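Local coordinates for protein phiAB6 tailspike (PDB 5JS4) that fragments the exopolysaccharide coating Acinetobacter baumannii, as the trimeric beta-helical tailspike of phage phiAB6, at residues R191-D195 and P211-M215; Q351-I357 and F372-V378; L478-N484 and T514-G518; S647-N651 and T689-G693. All blocks are in the same frame, centred on the assembly; numbering follows the deposited sequence.

The four contacts follow one another along the chain, each closing before the next opens, and they sample an elongated tailspike at widely spaced points. Contact 1 lies in the N-terminal part and contact 4 in the C-terminal part; their centres are 123 Å apart, and both touch a second subunit. Between them, contacts 2 and 3 belong to the parallel beta-helix, with centres 27 Å apart. Both reach the parallel sheet that runs from strand 290-291 to strand 478-480, contact 2 within it and contact 3 at its last strand. No two contacts touch; each is a local pairing in its own part of the spike.

Contact 1: R191-D195 and P211-M215; sequences RIMLD and PNVDM
The backbone N of Asp195 donates a hydrogen bond to Asn212 OD1 at 2.8 Å, and at 175° it is almost perfectly straight. The donor lies in the carbonyl plane of the amide, on a lone pair of OD1. Above this bond the carboxylate of Asp195 and the amide of Asn212 are stacked, their planes 25° apart, with Asp195 CG 3.4 Å from Asn212 OD1. A water joins the same groups from another direction: it accepts from Asn212 ND2 and donates to both Asp195 OD1 and Met193 O. Asn212 therefore uses both ends of its amide across the contact, and ND2 also bonds to Asn210 OD1, which fixes the rotation of the flat group.

Beside the polar patch comes an apolar one. Leu194 sends CG back beside its own backbone N (chi1 -65°), and its CD2 branch then lies 3.6 Å from Pro211 CB, close to the proline carbonyl as well. The same methyl is 4.5 Å from Met215 SD, a looser approach. Ile192 meets the same ring at CG, its CD1 4.1 Å from Pro211 CG, the two side chains crossing at about a right angle.

The arrangement joins strand 191-193, outermost within its own chain, to the loop that leads to the third strand of a small antiparallel sheet. Arg191 makes backbone bonds to the second subunit, where Ile192 also touches Tyr175. Within the chain, Leu194 and Ile192 pack on Val200 of the central strand 199-202, and Ile192 and Pro211 share Trp218 of strand 218-220.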
loop_
_atom_site.group_PDB
_atom_site.type_symbol
_atom_site.label_atom_id
_atom_site.label_comp_id
_atom_site.label_asym_id
_atom_site.label_seq_id
_atom_site.Cartn_x
_atom_site.Cartn_y
_atom_site.Cartn_z
ATOM N N ARG A 191 32.210 -62.533 -19.319
ATOM C CA ARG A 191 30.823 -62.181 -19.597
ATOM C C ARG A 191 30.052 -63.364 -20.164
ATOM O O ARG A 191 30.544 -64.087 -21.037
ATOM C CB ARG A 191 30.749 -60.985 -20.546
ATOM C CG ARG A 191 31.467 -59.777 -19.979
ATOM C CD ARG A 191 31.090 -58.473 -20.644
ATOM N NE ARG A 191 31.888 -57.394 -20.070
ATOM C CZ ARG A 191 31.611 -56.094 -20.158
ATOM N NH1 ARG A 191 30.527 -55.660 -20.801
ATOM N NH2 ARG A 191 32.432 -55.221 -19.584
ATOM N N ILE A 192 28.855 -63.566 -19.621
ATOM C CA ILE A 192 27.893 -64.535 -20.139
ATOM C C ILE A 192 26.506 -63.910 -20.080
ATOM O O ILE A 192 26.343 -62.796 -19.575
ATOM C CB ILE A 192 27.900 -65.865 -19.348
ATOM C CG1 ILE A 192 27.640 -65.627 -17.856
ATOM C CG2 ILE A 192 29.217 -66.594 -19.553
ATOM C CD1 ILE A 192 27.314 -66.892 -17.086
ATOM N N MET A 193 25.514 -64.628 -20.598
ATOM C CA MET A 193 24.134 -64.171 -20.573
ATOM C C MET A 193 23.342 -64.908 -19.507
ATOM O O MET A 193 23.462 -66.125 -19.363
ATOM C CB MET A 193 23.457 -64.413 -21.925
ATOM C CG MET A 193 23.866 -63.448 -23.023
ATOM S SD MET A 193 25.545 -63.708 -23.619
ATOM C CE MET A 193 25.520 -62.684 -25.088
ATOM N N LEU A 194 22.526 -64.156 -18.775
ATOM C CA LEU A 194 21.451 -64.731 -17.977
ATOM C C LEU A 194 20.471 -65.416 -18.919
ATOM O O LEU A 194 20.460 -65.142 -20.121
ATOM C CB LEU A 194 20.724 -63.636 -17.192
ATOM C CG LEU A 194 21.539 -62.905 -16.126
ATOM C CD1 LEU A 194 20.800 -61.673 -15.631
ATOM C CD2 LEU A 194 21.863 -63.839 -14.973
ATOM N N ASP A 195 19.633 -66.293 -18.377
ATOM C CA ASP A 195 18.648 -67.008 -19.194
ATOM C C ASP A 195 17.686 -66.064 -19.932
ATOM O O ASP A 195 17.171 -66.415 -20.995
ATOM C CB ASP A 195 17.867 -68.012 -18.340
ATOM C CG ASP A 195 18.722 -69.187 -17.875
ATOM O OD1 ASP A 195 19.831 -69.398 -18.419
ATOM O OD2 ASP A 195 18.276 -69.914 -16.962
ATOM N N PRO A 211 24.543 -67.017 -11.919
ATOM C CA PRO A 211 23.982 -65.674 -11.765
ATOM C C PRO A 211 22.454 -65.620 -11.880
ATOM O O PRO A 211 21.849 -64.643 -11.444
ATOM C CB PRO A 211 24.645 -64.884 -12.896
ATOM C CG PRO A 211 24.946 -65.901 -13.936
ATOM C CD PRO A 211 25.287 -67.158 -13.185
ATOM N N ASN A 212 21.849 -66.659 -12.455
ATOM C CA ASN A 212 20.389 -66.754 -12.569
ATOM C C ASN A 212 19.687 -66.932 -11.227
ATOM O O ASN A 212 18.526 -66.553 -11.084
ATOM C CB ASN A 212 19.999 -67.904 -13.498
ATOM C CG ASN A 212 20.455 -67.675 -14.925
ATOM O OD1 ASN A 212 19.890 -66.848 -15.640
ATOM N ND2 ASN A 212 21.484 -68.404 -15.346
ATOM N N VAL A 213 20.389 -67.516 -10.256
ATOM C CA VAL A 213 19.847 -67.696 -8.901
ATOM C C VAL A 213 20.636 -66.941 -7.823
ATOM O O VAL A 213 20.125 -66.730 -6.724
ATOM C CB VAL A 213 19.751 -69.193 -8.514
ATOM C CG1 VAL A 213 18.830 -69.933 -9.475
ATOM C CG2 VAL A 213 21.124 -69.855 -8.473
ATOM N N ASP A 214 21.866 -66.533 -8.138
ATOM C CA ASP A 214 22.746 -65.877 -7.169
ATOM C C ASP A 214 23.662 -64.867 -7.862
ATOM O O ASP A 214 24.635 -65.250 -8.509
ATOM C CB ASP A 214 23.587 -66.932 -6.435
ATOM C CG ASP A 214 24.630 -66.324 -5.504
ATOM O OD1 ASP A 214 24.464 -65.163 -5.068
ATOM O OD2 ASP A 214 25.619 -67.022 -5.191
ATOM N N MET A 215 23.365 -63.580 -7.692
ATOM C CA MET A 215 24.128 -62.513 -8.349
ATOM C C MET A 215 25.382 -62.085 -7.581
ATOM O O MET A 215 26.087 -61.168 -8.007
ATOM C CB MET A 215 23.233 -61.294 -8.622
ATOM C CG MET A 215 22.364 -61.435 -9.865
ATOM S SD MET A 215 23.300 -61.505 -11.409
ATOM C CE MET A 215 24.026 -59.869 -11.466
HETATM O O HOH W 1 22.419 -68.324 -18.070
#

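Contact 2: Q351-I357 and F372-V378; sequences QVSFIEI and FYNQIVV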
loop_
_atom_site.group_PDB
_atom_site.type_symbol
_atom_site.label_atom_id
_atom_site.label_comp_id
_atom_site.label_asym_id
_atom_site.label_seq_id
_atom_site.Cartn_x
_atom_site.Cartn_y
_atom_site.Cartn_z
ATOM N N GLN A 351 -18.112 -33.612 -4.199
ATOM C CA GLN A 351 -17.378 -32.969 -3.109
ATOM C C GLN A 351 -15.941 -33.481 -2.991
ATOM O O GLN A 351 -15.504 -33.919 -1.924
ATOM C CB GLN A 351 -18.126 -33.136 -1.782
ATOM C CG GLN A 351 -19.497 -32.475 -1.779
ATOM C CD GLN A 351 -20.077 -32.294 -0.385
ATOM O OE1 GLN A 351 -19.364 -32.360 0.617
ATOM N NE2 GLN A 351 -21.381 -32.050 -0.320
ATOM N N VAL A 352 -15.218 -33.433 -4.104
ATOM C CA VAL A 352 -13.811 -33.803 -4.126
ATOM C C VAL A 352 -12.993 -32.523 -4.017
ATOM O O VAL A 352 -13.113 -31.636 -4.857
ATOM C CB VAL A 352 -13.440 -34.560 -5.417
ATOM C CG1 VAL A 352 -11.975 -34.972 -5.394
ATOM C CG2 VAL A 352 -14.325 -35.789 -5.587
ATOM N N SER A 353 -12.184 -32.421 -2.967
ATOM C CA SER A 353 -11.309 -31.262 -2.767
ATOM C C SER A 353 -9.896 -31.621 -3.217
ATOM O O SER A 353 -9.575 -32.801 -3.354
ATOM C CB SER A 353 -11.338 -30.828 -1.301
ATOM O OG SER A 353 -12.616 -30.303 -0.968
ATOM N N PHE A 354 -9.051 -30.620 -3.472
ATOM C CA PHE A 354 -7.745 -30.906 -4.078
ATOM C C PHE A 354 -6.642 -31.257 -3.082
ATOM O O PHE A 354 -6.103 -32.360 -3.135
ATOM C CB PHE A 354 -7.264 -29.783 -5.010
ATOM C CG PHE A 354 -5.896 -30.035 -5.589
ATOM C CD1 PHE A 354 -5.612 -31.237 -6.232
ATOM C CD2 PHE A 354 -4.886 -29.086 -5.483
ATOM C CE1 PHE A 354 -4.357 -31.488 -6.755
ATOM C CE2 PHE A 354 -3.627 -29.332 -6.008
ATOM C CZ PHE A 354 -3.363 -30.537 -6.643
ATOM N N ILE A 355 -6.294 -30.334 -2.190
ATOM C CA ILE A 355 -5.105 -30.520 -1.359
ATOM C C ILE A 355 -5.239 -29.938 0.050
ATOM O O ILE A 355 -5.807 -28.860 0.242
ATOM C CB ILE A 355 -3.863 -29.947 -2.086
ATOM C CG1 ILE A 355 -2.565 -30.416 -1.424
ATOM C CG2 ILE A 355 -3.944 -28.427 -2.184
ATOM C CD1 ILE A 355 -1.387 -30.434 -2.373
ATOM N N GLU A 356 -4.723 -30.681 1.028
ATOM C CA GLU A 356 -4.667 -30.239 2.416
ATOM C C GLU A 356 -3.238 -29.861 2.765
ATOM O O GLU A 356 -2.313 -30.651 2.564
ATOM C CB GLU A 356 -5.172 -31.328 3.361
ATOM C CG GLU A 356 -6.659 -31.587 3.210
ATOM C CD GLU A 356 -7.195 -32.659 4.131
ATOM O OE1 GLU A 356 -6.501 -33.039 5.096
ATOM O OE2 GLU A 356 -8.332 -33.112 3.885
ATOM N N ILE A 357 -3.071 -28.648 3.284
ATOM C CA ILE A 357 -1.759 -28.113 3.636
ATOM C C ILE A 357 -1.863 -27.408 4.990
ATOM O O ILE A 357 -2.852 -26.732 5.265
ATOM C CB ILE A 357 -1.233 -27.158 2.535
ATOM C CG1 ILE A 357 0.185 -26.685 2.870
ATOM C CG2 ILE A 357 -2.179 -25.977 2.325
ATOM C CD1 ILE A 357 0.872 -25.937 1.746
ATOM N N PHE A 372 -13.012 -28.954 -8.463
ATOM C CA PHE A 372 -12.902 -29.308 -7.039
ATOM C C PHE A 372 -13.951 -28.588 -6.191
ATOM O O PHE A 372 -14.541 -27.590 -6.608
ATOM C CB PHE A 372 -11.504 -29.043 -6.454
ATOM C CG PHE A 372 -10.410 -29.860 -7.076
ATOM C CD1 PHE A 372 -10.193 -31.175 -6.685
ATOM C CD2 PHE A 372 -9.571 -29.304 -8.034
ATOM C CE1 PHE A 372 -9.174 -31.925 -7.249
ATOM C CE2 PHE A 372 -8.552 -30.048 -8.600
ATOM C CZ PHE A 372 -8.352 -31.359 -8.210
ATOM N N TYR A 373 -14.171 -29.118 -4.993
ATOM C CA TYR A 373 -15.123 -28.560 -4.040
ATOM C C TYR A 373 -14.442 -27.412 -3.296
ATOM O O TYR A 373 -14.774 -26.244 -3.510
ATOM C CB TYR A 373 -15.602 -29.667 -3.095
ATOM C CG TYR A 373 -16.704 -29.275 -2.144
ATOM C CD1 TYR A 373 -18.008 -29.106 -2.597
ATOM C CD2 TYR A 373 -16.453 -29.109 -0.785
ATOM C CE1 TYR A 373 -19.028 -28.761 -1.726
ATOM C CE2 TYR A 373 -17.467 -28.761 0.094
ATOM C CZ TYR A 373 -18.754 -28.593 -0.383
ATOM O OH TYR A 373 -19.767 -28.250 0.485
ATOM N N ASN A 374 -13.487 -27.756 -2.434
ATOM C CA ASN A 374 -12.517 -26.805 -1.917
ATOM C C ASN A 374 -11.218 -27.052 -2.659
ATOM O O ASN A 374 -10.763 -28.189 -2.754
ATOM C CB ASN A 374 -12.302 -26.988 -0.411
ATOM C CG ASN A 374 -13.561 -26.741 0.400
ATOM O OD1 ASN A 374 -13.893 -27.515 1.303
ATOM N ND2 ASN A 374 -14.265 -25.661 0.095
ATOM N N GLN A 375 -10.619 -26.001 -3.206
ATOM C CA GLN A 375 -9.390 -26.181 -3.969
ATOM C C GLN A 375 -8.194 -26.277 -3.025
ATOM O O GLN A 375 -7.474 -27.275 -3.037
ATOM C CB GLN A 375 -9.248 -25.094 -5.033
ATOM C CG GLN A 375 -10.238 -25.309 -6.171
ATOM C CD GLN A 375 -10.302 -24.171 -7.165
ATOM O OE1 GLN A 375 -10.107 -23.007 -6.813
ATOM N NE2 GLN A 375 -10.601 -24.498 -8.417
ATOM N N ILE A 376 -8.017 -25.271 -2.179
ATOM C CA ILE A 376 -6.990 -25.300 -1.146
ATOM C C ILE A 376 -7.665 -25.466 0.209
ATOM O O ILE A 376 -8.462 -24.626 0.614
ATOM C CB ILE A 376 -6.152 -24.004 -1.145
ATOM C CG1 ILE A 376 -5.468 -23.798 -2.506
ATOM C CG2 ILE A 376 -5.135 -24.020 -0.009
ATOM C CD1 ILE A 376 -4.342 -24.761 -2.818
ATOM N N VAL A 377 -7.348 -26.559 0.896
ATOM C CA VAL A 377 -7.867 -26.814 2.232
ATOM C C VAL A 377 -6.742 -26.573 3.228
ATOM O O VAL A 377 -5.790 -27.346 3.295
ATOM C CB VAL A 377 -8.398 -28.256 2.370
ATOM C CG1 VAL A 377 -8.903 -28.520 3.784
ATOM C CG2 VAL A 377 -9.507 -28.505 1.359
ATOM N N VAL A 378 -6.850 -25.489 3.987
ATOM C CA VAL A 378 -5.851 -25.154 4.993
ATOM C C VAL A 378 -6.196 -25.878 6.283
ATOM O O VAL A 378 -7.318 -25.768 6.771
ATOM C CB VAL A 378 -5.803 -23.639 5.273
ATOM C CG1 VAL A 378 -4.730 -23.324 6.307
ATOM C CG2 VAL A 378 -5.549 -22.863 3.986
#
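Two successive rungs of the right-handed parallel beta-helix meet here, strand 353-358 beside strand 374-379 in one of its parallel sheets. Ile355, Glu356 and Ile357 pair in register with Ile376, Val377 and Val378. Val377 sits at the centre of the pairing: its N donates to Ile355 O at 2.8 Å and its O accepts from Ile357 N at 3.0 Å. The chain turns a corner at Gln375 and Ile376, and there the bond from Ile355 N to Gln375 O is weak.

Ile355 CG2 lies alongside Ile376 CD1 at 3.7 Å, an aliphatic stack from rung to rung; on the other face Glu356 CG runs beside Val377, and the carboxylate of Glu356 turns to Thr328. Just before the corner, Ser353 OG accepts from Asn374 N at 3.1 Å. At the outer end Gln351, its chain extended, lies over a face of the Tyr373 ring, with amide and ring planes only 6° apart.

Inward, the Phe354 and Phe372 rings meet obliquely, planes at 47°. Phe354 CB sits over the centre of the Phe372 ring, 3.5 Å from its centroid, in a CH-pi contact.

Contact 3: L478-N484 and T514-G518; sequences LEVTGAN and TNNYG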
loop_
_atom_site.group_PDB
_atom_site.type_symbol
_atom_site.label_atom_id
_atom_site.label_comp_id
_atom_site.label_asym_id
_atom_site.label_seq_id
_atom_site.Cartn_x
_atom_site.Cartn_y
_atom_site.Cartn_z
ATOM N N LEU A 478 -16.278 -8.478 0.784
ATOM C CA LEU A 478 -15.791 -8.942 2.077
ATOM C C LEU A 478 -16.989 -9.075 3.004
ATOM O O LEU A 478 -17.739 -8.115 3.208
ATOM C CB LEU A 478 -14.772 -7.960 2.661
ATOM C CG LEU A 478 -14.203 -8.278 4.050
ATOM C CD1 LEU A 478 -13.366 -9.548 4.033
ATOM C CD2 LEU A 478 -13.377 -7.109 4.563
ATOM N N GLU A 479 -17.142 -10.270 3.564
ATOM C CA GLU A 479 -18.294 -10.650 4.363
ATOM C C GLU A 479 -17.784 -11.102 5.731
ATOM O O GLU A 479 -17.185 -12.166 5.850
ATOM C CB GLU A 479 -19.011 -11.783 3.625
ATOM C CG GLU A 479 -20.223 -12.394 4.298
ATOM C CD GLU A 479 -20.875 -13.468 3.434
ATOM O OE1 GLU A 479 -21.794 -14.146 3.926
ATOM O OE2 GLU A 479 -20.471 -13.647 2.259
ATOM N N VAL A 480 -17.993 -10.275 6.752
ATOM C CA VAL A 480 -17.559 -10.593 8.113
ATOM C C VAL A 480 -18.806 -10.783 8.970
ATOM O O VAL A 480 -19.611 -9.865 9.110
ATOM C CB VAL A 480 -16.658 -9.488 8.702
ATOM C CG1 VAL A 480 -16.075 -9.927 10.043
ATOM C CG2 VAL A 480 -15.537 -9.137 7.728
ATOM N N THR A 481 -18.962 -11.975 9.541
ATOM C CA THR A 481 -20.236 -12.370 10.150
ATOM C C THR A 481 -20.380 -11.997 11.629
ATOM O O THR A 481 -21.500 -11.827 12.114
ATOM C CB THR A 481 -20.486 -13.885 9.994
ATOM O OG1 THR A 481 -19.518 -14.618 10.750
ATOM C CG2 THR A 481 -20.420 -14.301 8.530
ATOM N N GLY A 482 -19.266 -11.886 12.346
ATOM C CA GLY A 482 -19.302 -11.588 13.779
ATOM C C GLY A 482 -19.660 -10.140 14.080
ATOM O O GLY A 482 -19.239 -9.227 13.367
ATOM N N ALA A 483 -20.433 -9.929 15.144
ATOM C CA ALA A 483 -20.823 -8.581 15.562
ATOM C C ALA A 483 -19.599 -7.805 16.040
ATOM O O ALA A 483 -18.853 -8.287 16.892
ATOM C CB ALA A 483 -21.872 -8.648 16.662
ATOM N N ASN A 484 -19.396 -6.609 15.480
ATOM C CA ASN A 484 -18.208 -5.788 15.762
ATOM C C ASN A 484 -16.893 -6.562 15.604
ATOM O O ASN A 484 -15.903 -6.281 16.289
ATOM C CB ASN A 484 -18.296 -5.155 17.160
ATOM C CG ASN A 484 -19.196 -3.931 17.199
ATOM O OD1 ASN A 484 -19.498 -3.327 16.170
ATOM N ND2 ASN A 484 -19.616 -3.550 18.400
ATOM N N THR A 514 -23.182 0.893 15.282
ATOM C CA THR A 514 -22.398 -0.280 15.648
ATOM C C THR A 514 -22.299 -1.200 14.429
ATOM O O THR A 514 -23.022 -1.016 13.451
ATOM C CB THR A 514 -23.027 -1.008 16.861
ATOM O OG1 THR A 514 -22.081 -1.915 17.437
ATOM C CG2 THR A 514 -24.301 -1.755 16.468
ATOM N N ASN A 515 -21.397 -2.177 14.491
ATOM C CA ASN A 515 -21.180 -3.131 13.395
ATOM C C ASN A 515 -20.680 -2.503 12.091
ATOM O O ASN A 515 -20.956 -3.014 11.008
ATOM C CB ASN A 515 -22.446 -3.968 13.119
ATOM C CG ASN A 515 -22.700 -5.019 14.179
ATOM O OD1 ASN A 515 -21.765 -5.565 14.764
ATOM N ND2 ASN A 515 -23.973 -5.324 14.423
ATOM N N ASN A 516 -19.939 -1.403 12.184
ATOM C CA ASN A 516 -19.201 -0.920 11.020
ATOM C C ASN A 516 -18.070 -1.883 10.717
ATOM O O ASN A 516 -17.564 -2.559 11.616
ATOM C CB ASN A 516 -18.600 0.460 11.267
ATOM C CG ASN A 516 -19.649 1.516 11.523
ATOM O OD1 ASN A 516 -20.493 1.789 10.668
ATOM N ND2 ASN A 516 -19.597 2.127 12.698
ATOM N N TYR A 517 -17.682 -1.951 9.452
ATOM C CA TYR A 517 -16.442 -2.623 9.085
ATOM C C TYR A 517 -15.324 -1.645 9.428
ATOM O O TYR A 517 -15.035 -0.713 8.676
ATOM C CB TYR A 517 -16.431 -3.006 7.605
ATOM C CG TYR A 517 -17.198 -4.277 7.274
ATOM C CD1 TYR A 517 -18.377 -4.611 7.945
ATOM C CD2 TYR A 517 -16.757 -5.131 6.269
ATOM C CE1 TYR A 517 -19.076 -5.764 7.633
ATOM C CE2 TYR A 517 -17.453 -6.283 5.951
ATOM C CZ TYR A 517 -18.610 -6.595 6.636
ATOM O OH TYR A 517 -19.312 -7.736 6.323
ATOM N N GLY A 518 -14.729 -1.849 10.596
ATOM C CA GLY A 518 -13.789 -0.899 11.165
ATOM C C GLY A 518 -12.454 -0.867 10.454
ATOM O O GLY A 518 -11.863 -1.911 10.158
#
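Tyr517 swings CG beside its own backbone N (chi1 -80°), a turn that carries the ring across to strand 478-480; Asn484 and Asn515 place CG in the same way, and each thereby turns its amide toward the other's backbone. The phenol oxygen Tyr517 OH accepts the N-H of Val480 at 2.9 Å along an almost straight line. Close by, Leu478 O meets the edge of the ring near its plane, 3.3 Å from Tyr517 CE2. Val480 and the tyrosine slide past one another in opposite directions, which puts Val480 CG2 3.9 Å from Tyr517 CE2.

Strand 478-480 is the last strand of its parallel sheet in the beta-helix, and the loop 514-518 crosses beside it before strand 519-523. The tyrosine hydroxyl thus takes up an edge N-H where the sheet has no further strand within the chain, while Glu479, pointing away, binds His426 and Lys475. The ring also packs on Cys486, Lys504 and Thr505.

Farther along, two asparagines exchange bonds reciprocally. Asn484 N donates to Asn515 OD1 at 2.7 Å, nearly in line with the side-chain carbonyl, and Asn515 N returns a bond to Asn484 OD1 at 2.8 Å, with the donor tilted out of the amide plane. The two amide planes stand 63° apart, and both residues have positive phi. Thr514 OG1 lies 3.1 Å from Asn484 ND2. The side chain of Asn484 also touches Ala532 and is about 5 Å from a malonic acid, probably from the crystallisation liquor.

Contact 4: S647-N651 and T689-G693; sequences SVITN and TEAAG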
loop_
_atom_site.group_PDB
_atom_site.type_symbol
_atom_site.label_atom_id
_atom_site.label_comp_id
_atom_site.label_asym_id
_atom_site.label_seq_id
_atom_site.Cartn_x
_atom_site.Cartn_y
_atom_site.Cartn_z
ATOM N N SER A 647 -12.065 34.353 37.458
ATOM C CA SER A 647 -11.605 34.925 36.199
ATOM C C SER A 647 -11.832 36.430 36.191
ATOM O O SER A 647 -12.664 36.943 36.936
ATOM C CB SER A 647 -12.326 34.269 35.022
ATOM O OG SER A 647 -12.082 32.873 34.997
ATOM N N VAL A 648 -11.084 37.135 35.343
ATOM C CA VAL A 648 -11.148 38.591 35.298
ATOM C C VAL A 648 -11.340 39.113 33.884
ATOM O O VAL A 648 -11.127 38.400 32.899
ATOM C CB VAL A 648 -9.880 39.247 35.893
ATOM C CG1 VAL A 648 -9.663 38.779 37.323
ATOM C CG2 VAL A 648 -8.652 38.949 35.045
ATOM N N ILE A 649 -11.755 40.372 33.824
ATOM C CA ILE A 649 -11.794 41.158 32.602
ATOM C C ILE A 649 -10.531 42.008 32.568
ATOM O O ILE A 649 -10.212 42.689 33.546
ATOM C CB ILE A 649 -13.024 42.084 32.595
ATOM C CG1 ILE A 649 -14.315 41.257 32.542
ATOM C CG2 ILE A 649 -12.962 43.073 31.435
ATOM C CD1 ILE A 649 -15.537 42.018 32.995
ATOM N N THR A 650 -9.825 41.987 31.442
ATOM C CA THR A 650 -8.630 42.797 31.275
ATOM C C THR A 650 -8.806 43.692 30.053
ATOM O O THR A 650 -8.807 43.212 28.923
ATOM C CB THR A 650 -7.368 41.928 31.136
ATOM O OG1 THR A 650 -7.273 41.053 32.268
ATOM C CG2 THR A 650 -6.113 42.793 31.064
ATOM N N ASN A 651 -8.996 44.984 30.299
ATOM C CA ASN A 651 -9.056 45.980 29.233
ATOM C C ASN A 651 -10.104 45.636 28.185
ATOM O O ASN A 651 -9.849 45.725 26.986
ATOM C CB ASN A 651 -7.677 46.123 28.578
ATOM C CG ASN A 651 -7.543 47.389 27.758
ATOM O OD1 ASN A 651 -8.271 48.361 27.968
ATOM N ND2 ASN A 651 -6.589 47.394 26.835
ATOM N N THR A 689 -6.167 48.146 34.328
ATOM C CA THR A 689 -7.349 47.752 33.533
ATOM C C THR A 689 -7.809 46.313 33.798
ATOM O O THR A 689 -8.211 45.597 32.884
ATOM C CB THR A 689 -7.169 47.985 32.005
ATOM O OG1 THR A 689 -6.062 47.228 31.504
ATOM C CG2 THR A 689 -6.974 49.461 31.703
ATOM N N GLU A 690 -7.754 45.898 35.061
ATOM C CA GLU A 690 -8.329 44.628 35.476
ATOM C C GLU A 690 -9.619 44.885 36.248
ATOM O O GLU A 690 -9.658 45.732 37.145
ATOM C CB GLU A 690 -7.350 43.829 36.337
ATOM C CG GLU A 690 -7.961 42.539 36.858
ATOM C CD GLU A 690 -6.969 41.679 37.601
ATOM O OE1 GLU A 690 -5.983 41.244 36.973
ATOM O OE2 GLU A 690 -7.192 41.433 38.806
ATOM N N ALA A 691 -10.680 44.163 35.891
ATOM C CA ALA A 691 -11.960 44.305 36.570
ATOM C C ALA A 691 -12.586 42.947 36.849
ATOM O O ALA A 691 -12.334 41.971 36.140
ATOM C CB ALA A 691 -12.911 45.168 35.752
ATOM N N ALA A 692 -13.382 42.901 37.910
ATOM C CA ALA A 692 -14.202 41.744 38.229
ATOM C C ALA A 692 -15.478 41.752 37.391
ATOM O O ALA A 692 -16.017 40.700 37.046
ATOM C CB ALA A 692 -14.554 41.749 39.706
ATOM N N GLY A 693 -15.956 42.953 37.090
ATOM C CA GLY A 693 -17.209 43.145 36.374
ATOM C C GLY A 693 -17.483 44.626 36.227
ATOM O O GLY A 693 -16.557 45.441 36.242
HETATM O O HOH W 2 -5.483 41.580 34.315
#
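Thr689 O accepts the backbone N-H of Asn651 at 2.8 Å, with the donor in the carbonyl plane; the same oxygen is also approached by Thr650 CA in a CA-H...O contact. Thr689 is the first residue beyond helix 684-688 to leave helical geometry, and it has positive phi, as does Asn651 opposite. Their side chains lie alongside each other, pointing the same way, with Thr689 OG1 3.5 Å from Asn651 CB. The amide oxygen of Asn651 turns instead to Arg710 of the second subunit.

From here the two segments run as an antiparallel pair. Ile649 and Ala691 form the hydrogen-bonded pair, Ile649 N reaching Ala691 O at 2.9 Å and Ala691 N reaching Ile649 O at 2.8 Å. Thr650 and Glu690 make the adjoining non-hydrogen-bonded pair, and a water spans it: 2.8 Å from Thr650 OG1, it donates to Glu690 OE1. The extended glutamate chain, with CG trans to the backbone N (chi1 176°), crosses Val648, so that its CG lies 3.9 Å from Val648 CB. Its other oxygen, OE2, takes a hydrogen bond from Thr680. On the face of Ile649 and Ala691, Ile649 CD1 reaches along to Gly693 CA at 3.9 Å.

Gly693 and Ala692 both face Ile678, a classic beta bulge where strand 690-699 pairs with 672-678; the same strand also pairs with the short strand 649-650. The chemistry divides accordingly: backbone bonds set the register, apolar groups fill the buried face, and the carboxylate on the more exposed face has both oxygens engaged, which would probably favour its ionised form.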